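PDB 6PTM: uncharacterized protein from Bacteroides ovatus CL02T12C04, which probably hydrolyses carrageenan oligosaccharides from their chain ends, as an exo-acting glycoside hydrolase of family GH42. Local coordinates for residues P235-K240 / R264-D269; R559-L564 / E611-V616. One frame throughout, in Å; residues are numbered along the deposited sequence.

In the fold
Two ways of joining parts of a large glycoside hydrolase are set side by side here. Contact 1 (235-240 with 264-269) is a small, dry touch between two helices that follow strand 225-230 of the four-stranded parallel sheet; its touching residues are mostly buried. Contact 2 (559-564 with 611-616) buries more surface and lies at the start of two neighbouring strands in a separate five-stranded parallel sheet, part buried and part exposed. The first has no hydrogen bond between its segments, whereas the second combines a salt bridge, backbone bonds and waters with a small apolar pair. No element is shared: the centres lie about 47 Å apart.

Contact 1. Residues P235-K240 / R264-D269; sequences PKWAEK and RQVNSD
Ala238 and Val266 mark the nearest backbone approach of two nearly antiparallel helical segments, 236-240 and 264-269, whose short axes run at 160° to each other. The axes stay 11.7 Å apart at their closest, a wide spacing that leaves the contact to side chains reaching across. Val266 is the centre of it, with its two methyl groups sharing the work. CG1 lies anti to the backbone N and slides past the ring of Pro235, the N-cap residue of the opposing helix, with Val266 CG1 4.1 Å from Pro235 CG. The other branch is turned to the indole: Val266 CG2 approaches Trp237 CZ2 obliquely at 3.9 Å and is 4.3 Å from Ala238 CB. Both helices follow strand 225-230 and precede strand 288-292, adjacent members of a parallel sheet, so the contact lies within the connection between them, which carries both helices; this is consistent with the beta/alpha-barrel catalytic domain of GH42 enzymes. Trp237 reaches Val266 although its side chain does not set out directly at the facing helix. Its CG sits between the backbone N and the carbonyl carbon (chi1 68°), which swings the six-membered ring across while Ala238 CB lies over the rim of one face. Gln265 comes to the ring's edge, its extended chain bringing NE2 to 3.9 Å from Trp237 CH2, with amide and indole planes 22° apart. Neither polar group is bonded across the helices: Trp237 NE1 donates to Val201 O, and Gln265 NE2 to Asn204 OD1, tying both helices to the same loop region.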
ATOM      1  N   PRO A 235      16.586 -12.391  21.955  1.00 21.59           N
ATOM      2  CA  PRO A 235      16.761 -12.731  23.376  1.00 23.63           C
ATOM      3  C   PRO A 235      18.213 -12.603  23.892  1.00 26.04           C
ATOM      4  O   PRO A 235      19.145 -13.033  23.204  1.00 23.82           O
ATOM      5  CB  PRO A 235      16.264 -14.177  23.472  1.00 22.72           C
ATOM      6  CG  PRO A 235      16.415 -14.711  22.059  1.00 22.79           C
ATOM      7  CD  PRO A 235      16.130 -13.522  21.152  1.00 21.31           C
ATOM      8  N   LYS A 236      18.385 -12.016  25.086  1.00 26.09           N
ATOM      9  CA  LYS A 236      19.717 -11.714  25.668  1.00 29.05           C
ATOM     10  C   LYS A 236      20.523 -13.013  25.833  1.00 25.08           C
ATOM     11  O   LYS A 236      21.727 -12.978  25.625  1.00 24.86           O
ATOM     12  CB  LYS A 236      19.578 -10.946  26.992  1.00 34.30           C
ATOM     13  CG  LYS A 236      19.193  -9.485  26.816  1.00 40.05           C
ATOM     14  CD  LYS A 236      20.310  -8.634  26.235  1.00 47.09           C
ATOM     15  CE  LYS A 236      19.830  -7.348  25.596  1.00 54.80           C
ATOM     16  NZ  LYS A 236      19.076  -6.530  26.574  1.00 60.77           N
ATOM     17  N   TRP A 237      19.913 -14.133  26.181  1.00 23.28           N
ATOM     18  CA  TRP A 237      20.709 -15.372  26.373  1.00 24.40           C
ATOM     19  C   TRP A 237      21.442 -15.712  25.068  1.00 25.15           C
ATOM     20  O   TRP A 237      22.592 -16.203  25.141  1.00 22.23           O
ATOM     21  CB  TRP A 237      19.849 -16.532  26.867  1.00 24.15           C
ATOM     22  CG  TRP A 237      18.868 -17.008  25.836  1.00 26.45           C
ATOM     23  CD1 TRP A 237      17.533 -16.693  25.762  1.00 27.15           C
ATOM     24  CD2 TRP A 237      19.134 -17.895  24.730  1.00 23.65           C
ATOM     25  NE1 TRP A 237      16.962 -17.325  24.687  1.00 25.57           N
ATOM     26  CE2 TRP A 237      17.925 -18.038  24.022  1.00 22.50           C
ATOM     27  CE3 TRP A 237      20.277 -18.545  24.250  1.00 23.41           C
ATOM     28  CZ2 TRP A 237      17.828 -18.816  22.877  1.00 24.05           C
ATOM     29  CZ3 TRP A 237      20.185 -19.296  23.100  1.00 22.18           C
ATOM     30  CH2 TRP A 237      18.973 -19.449  22.437  1.00 23.77           C
ATOM     31  N   ALA A 238      20.797 -15.508  23.914  1.00 24.08           N
ATOM     32  CA  ALA A 238      21.376 -15.825  22.589  1.00 24.70           C
ATOM     33  C   ALA A 238      22.504 -14.839  22.301  1.00 22.78           C
ATOM     34  O   ALA A 238      23.526 -15.249  21.727  1.00 25.79           O
ATOM     35  CB  ALA A 238      20.317 -15.750  21.511  1.00 24.84           C
ATOM     36  N   GLU A 239      22.290 -13.572  22.622  1.00 22.48           N
ATOM     37  CA  GLU A 239      23.306 -12.522  22.387  1.00 27.22           C
ATOM     38  C   GLU A 239      24.568 -12.850  23.219  1.00 27.80           C
ATOM     39  O   GLU A 239      25.677 -12.765  22.668  1.00 26.24           O
ATOM     40  CB  GLU A 239      22.722 -11.156  22.737  1.00 29.60           C
ATOM     41  CG  GLU A 239      23.751 -10.064  22.631  1.00 31.81           C
ATOM     42  CD  GLU A 239      23.196  -8.672  22.835  1.00 35.67           C
ATOM     43  OE1 GLU A 239      21.931  -8.550  23.026  1.00 34.23           O
ATOM     44  OE2 GLU A 239      24.040  -7.719  22.793  1.00 36.93           O
ATOM     45  N   LYS A 240      24.398 -13.238  24.489  1.00 30.64           N
ATOM     46  CA  LYS A 240      25.512 -13.613  25.411  1.00 31.99           C
ATOM     47  C   LYS A 240      26.201 -14.863  24.853  1.00 30.14           C
ATOM     48  O   LYS A 240      27.406 -14.859  24.769  1.00 31.20           O
ATOM     49  CB  LYS A 240      25.006 -13.793  26.854  1.00 33.52           C
ATOM     50  CG  LYS A 240      26.014 -14.382  27.839  1.00 36.34           C
ATOM     51  CD  LYS A 240      25.539 -14.476  29.282  1.00 36.24           C
ATOM     52  N   ARG A 264      18.503 -18.371  13.072  1.00 19.53           N
ATOM     53  CA  ARG A 264      17.608 -19.379  12.459  1.00 19.41           C
ATOM     54  C   ARG A 264      17.094 -20.381  13.529  1.00 18.71           C
ATOM     55  O   ARG A 264      15.881 -20.739  13.488  1.00 15.78           O
ATOM     56  CB  ARG A 264      18.317 -20.037  11.270  1.00 20.90           C
ATOM     57  CG  ARG A 264      18.895 -19.009  10.306  1.00 23.19           C
ATOM     58  CD  ARG A 264      18.262 -19.047   8.936  1.00 24.18           C
ATOM     59  NE  ARG A 264      18.519 -17.845   8.126  1.00 24.31           N
ATOM     60  CZ  ARG A 264      18.293 -17.783   6.813  1.00 22.97           C
ATOM     61  NH1 ARG A 264      17.870 -18.864   6.171  1.00 23.13           N
ATOM     62  NH2 ARG A 264      18.501 -16.660   6.144  1.00 21.36           N
ATOM     63  N   GLN A 265      17.947 -20.833  14.450  1.00 19.39           N
ATOM     64  CA  GLN A 265      17.499 -21.718  15.565  1.00 19.97           C
ATOM     65  C   GLN A 265      16.375 -20.998  16.340  1.00 19.24           C
ATOM     66  O   GLN A 265      15.313 -21.604  16.627  1.00 19.03           O
ATOM     67  CB  GLN A 265      18.668 -22.083  16.491  1.00 20.74           C
ATOM     68  CG  GLN A 265      18.230 -22.816  17.776  1.00 20.49           C
ATOM     69  CD  GLN A 265      19.371 -22.929  18.760  1.00 22.74           C
ATOM     70  OE1 GLN A 265      20.468 -23.271  18.352  1.00 21.48           O
ATOM     71  NE2 GLN A 265      19.150 -22.565  20.029  1.00 20.59           N
ATOM     72  N   VAL A 266      16.589 -19.737  16.672  1.00 17.97           N
ATOM     73  CA  VAL A 266      15.674 -19.005  17.588  1.00 19.62           C
ATOM     74  C   VAL A 266      14.330 -18.809  16.875  1.00 19.30           C
ATOM     75  O   VAL A 266      13.260 -19.080  17.487  1.00 18.27           O
ATOM     76  CB  VAL A 266      16.292 -17.689  18.116  1.00 18.62           C
ATOM     77  CG1 VAL A 266      15.246 -16.829  18.799  1.00 19.71           C
ATOM     78  CG2 VAL A 266      17.462 -17.937  19.069  1.00 18.63           C
ATOM     79  N   ASN A 267      14.364 -18.372  15.617  1.00 17.95           N
ATOM     80  CA  ASN A 267      13.119 -18.174  14.844  1.00 18.31           C
ATOM     81  C   ASN A 267      12.390 -19.516  14.695  1.00 16.61           C
ATOM     82  O   ASN A 267      11.175 -19.518  14.892  1.00 16.15           O
ATOM     83  CB  ASN A 267      13.401 -17.478  13.512  1.00 17.67           C
ATOM     84  CG  ASN A 267      13.587 -15.998  13.723  1.00 17.69           C
ATOM     85  OD1 ASN A 267      12.631 -15.221  13.673  1.00 21.13           O
ATOM     86  ND2 ASN A 267      14.808 -15.599  14.004  1.00 15.63           N
ATOM     87  N   SER A 268      13.090 -20.594  14.340  1.00 16.11           N
ATOM     88  CA  SER A 268      12.524 -21.968  14.216  1.00 16.88           C
ATOM     89  C   SER A 268      11.868 -22.362  15.551  1.00 15.85           C
ATOM     90  O   SER A 268      10.741 -22.871  15.532  1.00 15.24           O
ATOM     91  CB  SER A 268      13.564 -22.965  13.776  1.00 18.63           C
ATOM     92  OG  SER A 268      13.899 -22.727  12.409  1.00 22.13           O
ATOM     93  N   ASP A 269      12.519 -22.041  16.668  1.00 17.20           N
ATOM     94  CA  ASP A 269      12.028 -22.417  18.021  1.00 18.97           C
ATOM     95  C   ASP A 269      10.775 -21.600  18.341  1.00 17.72           C
ATOM     96  O   ASP A 269       9.803 -22.191  18.874  1.00 17.31           O
ATOM     97  CB  ASP A 269      13.118 -22.275  19.091  1.00 19.53           C
ATOM     98  CG  ASP A 269      14.119 -23.416  19.122  1.00 19.06           C
ATOM     99  OD1 ASP A 269      13.859 -24.439  18.515  1.00 20.27           O
ATOM    100  OD2 ASP A 269      15.126 -23.264  19.792  1.00 22.87           O
TER

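Contact 2. Residues R559-L564 / E611-V616; sequences RQRKPL and EWDAIV
Arg561 and Asp613 form the salt bridge of this contact, with Arg561 NH2 2.8 Å from Asp613 OD1 and an N-H...O angle of 163°. The oxygen lies in the guanidinium plane, but the nitrogen meets it from above the carboxylate plane; the two side chains cross at about a right angle. An arginine chain extended from CG to NE carries the guanidinium over the backbone at Glu611-Trp612, with Arg561 NH1 3.2 Å from Glu611 C. A water completes a second path between the charged groups, accepting from Arg561 NE and donating to Asp613 OD2, while Asn688 also bonds Asp613 OD1.

The backbones are joined next to the salt bridge. Pro563 O accepts from two successive amides, at 2.9 Å from Asp613 N and, weakly, at 3.3 Å from Ala614 N. Another water links Lys562 N to Glu611 O. These bonds lead into the parallel bridge of Leu564 with Ala614, where strands 564-567 and 614-617 begin side by side in the five-stranded sheet. Further on, Ala614 and Val616 bond to the backbone of Arg565, continuing the pairing.

Apolar contact takes over on the face carrying Leu564 and Ala614. Leu564 CD2 rests 3.9 Å from Ala614 CB, and helix 674-687 packs against both side chains. Trp612 instead sends its ring away from the 559-564 segment, to Tyr634 and His610, leaving its CB 3.5 Å from Pro563 O.

The carboxylate of Asp613, gripped by arginine, asparagine and water, is probably stabilised in its charged form, and bonds at both oxygens, OD1 to Arg561 and Asn688 and OD2 to the water that Arg561 NE also binds, probably restrict rotation of the group.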
ATOM      1  N   ARG A 559      -9.869  -5.506 -10.939  1.00 13.89           N
ATOM      2  CA  ARG A 559      -9.501  -6.659 -11.806  1.00 13.58           C
ATOM      3  C   ARG A 559      -9.406  -6.223 -13.263  1.00 14.40           C
ATOM      4  O   ARG A 559      -8.947  -7.043 -14.081  1.00 13.50           O
ATOM      5  CB  ARG A 559     -10.542  -7.776 -11.724  1.00 13.83           C
ATOM      6  CG  ARG A 559     -10.591  -8.447 -10.361  1.00 14.27           C
ATOM      7  CD  ARG A 559     -11.851  -9.244 -10.187  1.00 14.46           C
ATOM      8  NE  ARG A 559     -11.868 -10.015  -8.943  1.00 15.30           N
ATOM      9  CZ  ARG A 559     -12.959 -10.618  -8.472  1.00 17.07           C
ATOM     10  NH1 ARG A 559     -14.116 -10.517  -9.125  1.00 16.23           N
ATOM     11  NH2 ARG A 559     -12.896 -11.354  -7.371  1.00 16.74           N
ATOM     12  N   GLN A 560      -9.849  -5.017 -13.603  1.00 13.92           N
ATOM     13  CA  GLN A 560      -9.906  -4.622 -15.035  1.00 14.21           C
ATOM     14  C   GLN A 560      -8.539  -4.848 -15.697  1.00 14.45           C
ATOM     15  O   GLN A 560      -7.502  -4.466 -15.118  1.00 15.20           O
ATOM     16  CB  GLN A 560     -10.345  -3.173 -15.215  1.00 14.46           C
ATOM     17  CG  GLN A 560     -10.631  -2.800 -16.667  1.00 15.89           C
ATOM     18  CD  GLN A 560     -11.283  -1.447 -16.760  1.00 16.48           C
ATOM     19  OE1 GLN A 560     -10.817  -0.452 -16.202  1.00 16.83           O
ATOM     20  NE2 GLN A 560     -12.425  -1.412 -17.419  1.00 18.30           N
ATOM     21  N   ARG A 561      -8.573  -5.383 -16.909  1.00 13.77           N
ATOM     22  CA  ARG A 561      -7.426  -5.506 -17.837  1.00 14.57           C
ATOM     23  C   ARG A 561      -6.568  -4.242 -17.767  1.00 14.19           C
ATOM     24  O   ARG A 561      -7.124  -3.119 -17.899  1.00 14.38           O
ATOM     25  CB  ARG A 561      -7.948  -5.747 -19.255  1.00 15.18           C
ATOM     26  CG  ARG A 561      -6.877  -5.894 -20.328  1.00 16.01           C
ATOM     27  CD  ARG A 561      -7.501  -6.063 -21.693  1.00 15.74           C
ATOM     28  NE  ARG A 561      -6.568  -6.227 -22.800  1.00 15.51           N
ATOM     29  CZ  ARG A 561      -6.005  -7.370 -23.181  1.00 17.38           C
ATOM     30  NH1 ARG A 561      -6.153  -8.470 -22.461  1.00 17.46           N
ATOM     31  NH2 ARG A 561      -5.269  -7.400 -24.282  1.00 17.77           N
ATOM     32  N   LYS A 562      -5.272  -4.436 -17.517  1.00 14.67           N
ATOM     33  CA  LYS A 562      -4.198  -3.422 -17.595  1.00 15.73           C
ATOM     34  C   LYS A 562      -3.541  -3.542 -18.979  1.00 14.88           C
ATOM     35  O   LYS A 562      -2.594  -4.317 -19.164  1.00 13.84           O
ATOM     36  CB  LYS A 562      -3.198  -3.652 -16.457  1.00 16.29           C
ATOM     37  CG  LYS A 562      -3.752  -3.638 -15.037  1.00 17.25           C
ATOM     38  CD  LYS A 562      -2.638  -3.806 -14.020  1.00 18.68           C
ATOM     39  CE  LYS A 562      -3.047  -4.175 -12.600  1.00 19.93           C
ATOM     40  NZ  LYS A 562      -4.003  -3.219 -12.007  1.00 19.72           N
ATOM     41  N   PRO A 563      -4.050  -2.851 -20.024  1.00 14.41           N
ATOM     42  CA  PRO A 563      -3.638  -3.186 -21.388  1.00 15.04           C
ATOM     43  C   PRO A 563      -2.273  -2.639 -21.824  1.00 15.44           C
ATOM     44  O   PRO A 563      -1.813  -2.935 -22.919  1.00 14.64           O
ATOM     45  CB  PRO A 563      -4.749  -2.535 -22.218  1.00 15.71           C
ATOM     46  CG  PRO A 563      -5.127  -1.312 -21.400  1.00 15.70           C
ATOM     47  CD  PRO A 563      -5.122  -1.846 -19.982  1.00 14.27           C
ATOM     48  N   LEU A 564      -1.699  -1.762 -21.024  1.00 15.09           N
ATOM     49  CA  LEU A 564      -0.354  -1.228 -21.278  1.00 15.24           C
ATOM     50  C   LEU A 564       0.489  -1.600 -20.066  1.00 16.17           C
ATOM     51  O   LEU A 564       0.065  -1.286 -18.890  1.00 15.92           O
ATOM     52  CB  LEU A 564      -0.423   0.279 -21.512  1.00 15.79           C
ATOM     53  CG  LEU A 564      -1.196   0.711 -22.757  1.00 16.28           C
ATOM     54  CD1 LEU A 564      -1.389   2.216 -22.754  1.00 17.91           C
ATOM     55  CD2 LEU A 564      -0.481   0.271 -24.030  1.00 17.37           C
ATOM     56  N   GLU A 611      -2.221 -10.617 -20.755  1.00 21.51           N
ATOM     57  CA  GLU A 611      -3.528  -9.940 -20.953  1.00 20.26           C
ATOM     58  C   GLU A 611      -3.242  -8.440 -21.086  1.00 19.15           C
ATOM     59  O   GLU A 611      -3.636  -7.636 -20.190  1.00 18.36           O
ATOM     60  CB  GLU A 611      -4.458 -10.329 -19.802  1.00 21.93           C
ATOM     61  CG  GLU A 611      -4.932 -11.776 -19.841  1.00 22.21           C
ATOM     62  CD  GLU A 611      -5.731 -12.255 -18.629  1.00 25.90           C
ATOM     63  OE1 GLU A 611      -5.885 -11.504 -17.664  1.00 27.50           O
ATOM     64  OE2 GLU A 611      -6.182 -13.404 -18.641  1.00 28.54           O
ATOM     65  N   TRP A 612      -2.576  -8.074 -22.171  1.00 16.82           N
ATOM     66  CA  TRP A 612      -2.283  -6.678 -22.535  1.00 18.18           C
ATOM     67  C   TRP A 612      -2.032  -6.566 -24.040  1.00 18.91           C
ATOM     68  O   TRP A 612      -1.882  -7.603 -24.718  1.00 18.07           O
ATOM     69  CB  TRP A 612      -1.090  -6.171 -21.725  1.00 18.48           C
ATOM     70  CG  TRP A 612       0.120  -7.035 -21.884  1.00 18.63           C
ATOM     71  CD1 TRP A 612       0.974  -7.076 -22.942  1.00 19.58           C
ATOM     72  CD2 TRP A 612       0.637  -7.951 -20.916  1.00 19.37           C
ATOM     73  NE1 TRP A 612       1.983  -7.965 -22.700  1.00 20.57           N
ATOM     74  CE2 TRP A 612       1.805  -8.513 -21.462  1.00 19.54           C
ATOM     75  CE3 TRP A 612       0.222  -8.345 -19.641  1.00 19.89           C
ATOM     76  CZ2 TRP A 612       2.578  -9.432 -20.771  1.00 18.96           C
ATOM     77  CZ3 TRP A 612       0.991  -9.248 -18.949  1.00 18.54           C
ATOM     78  CH2 TRP A 612       2.135  -9.802 -19.526  1.00 20.56           C
ATOM     79  N   ASP A 613      -2.007  -5.334 -24.536  1.00 19.41           N
ATOM     80  CA  ASP A 613      -1.915  -5.034 -25.988  1.00 19.75           C
ATOM     81  C   ASP A 613      -0.485  -4.585 -26.284  1.00 20.14           C
ATOM     82  O   ASP A 613      -0.028  -4.706 -27.415  1.00 19.60           O
ATOM     83  CB  ASP A 613      -2.929  -3.951 -26.375  1.00 19.91           C
ATOM     84  CG  ASP A 613      -4.359  -4.249 -26.010  1.00 18.64           C
ATOM     85  OD1 ASP A 613      -4.719  -5.415 -26.132  1.00 17.01           O
ATOM     86  OD2 ASP A 613      -5.110  -3.287 -25.584  1.00 17.90           O
ATOM     87  N   ALA A 614       0.225  -4.022 -25.309  1.00 18.26           N
ATOM     88  CA  ALA A 614       1.596  -3.562 -25.573  1.00 18.77           C
ATOM     89  C   ALA A 614       2.412  -3.467 -24.292  1.00 18.56           C
ATOM     90  O   ALA A 614       1.819  -3.178 -23.241  1.00 17.59           O
ATOM     91  CB  ALA A 614       1.564  -2.223 -26.284  1.00 19.57           C
ATOM     92  N   ILE A 615       3.724  -3.679 -24.446  1.00 17.11           N
ATOM     93  CA  ILE A 615       4.761  -3.331 -23.443  1.00 17.95           C
ATOM     94  C   ILE A 615       5.456  -2.049 -23.917  1.00 17.62           C
ATOM     95  O   ILE A 615       5.874  -1.955 -25.104  1.00 16.08           O
ATOM     96  CB  ILE A 615       5.708  -4.531 -23.249  1.00 17.64           C
ATOM     97  CG1 ILE A 615       4.956  -5.728 -22.649  1.00 17.45           C
ATOM     98  CG2 ILE A 615       6.950  -4.143 -22.452  1.00 17.68           C
ATOM     99  CD1 ILE A 615       5.774  -7.030 -22.622  1.00 17.44           C
ATOM    100  N   VAL A 616       5.649  -1.106 -23.004  1.00 16.94           N
ATOM    101  CA  VAL A 616       6.433   0.113 -23.306  1.00 16.91           C
ATOM    102  C   VAL A 616       7.764  -0.034 -22.581  1.00 16.93           C
ATOM    103  O   VAL A 616       7.761  -0.497 -21.443  1.00 17.19           O
ATOM    104  CB  VAL A 616       5.666   1.408 -22.981  1.00 19.05           C
ATOM    105  CG1 VAL A 616       4.323   1.424 -23.676  1.00 20.96           C
ATOM    106  CG2 VAL A 616       5.492   1.647 -21.499  1.00 19.99           C
TER
HETATM  107  O   HOH W   1      -7.319  -3.961 -24.389  1.00 15.39           O
HETATM  108  O   HOH W   2      -4.121  -6.988 -17.808  1.00 12.72           O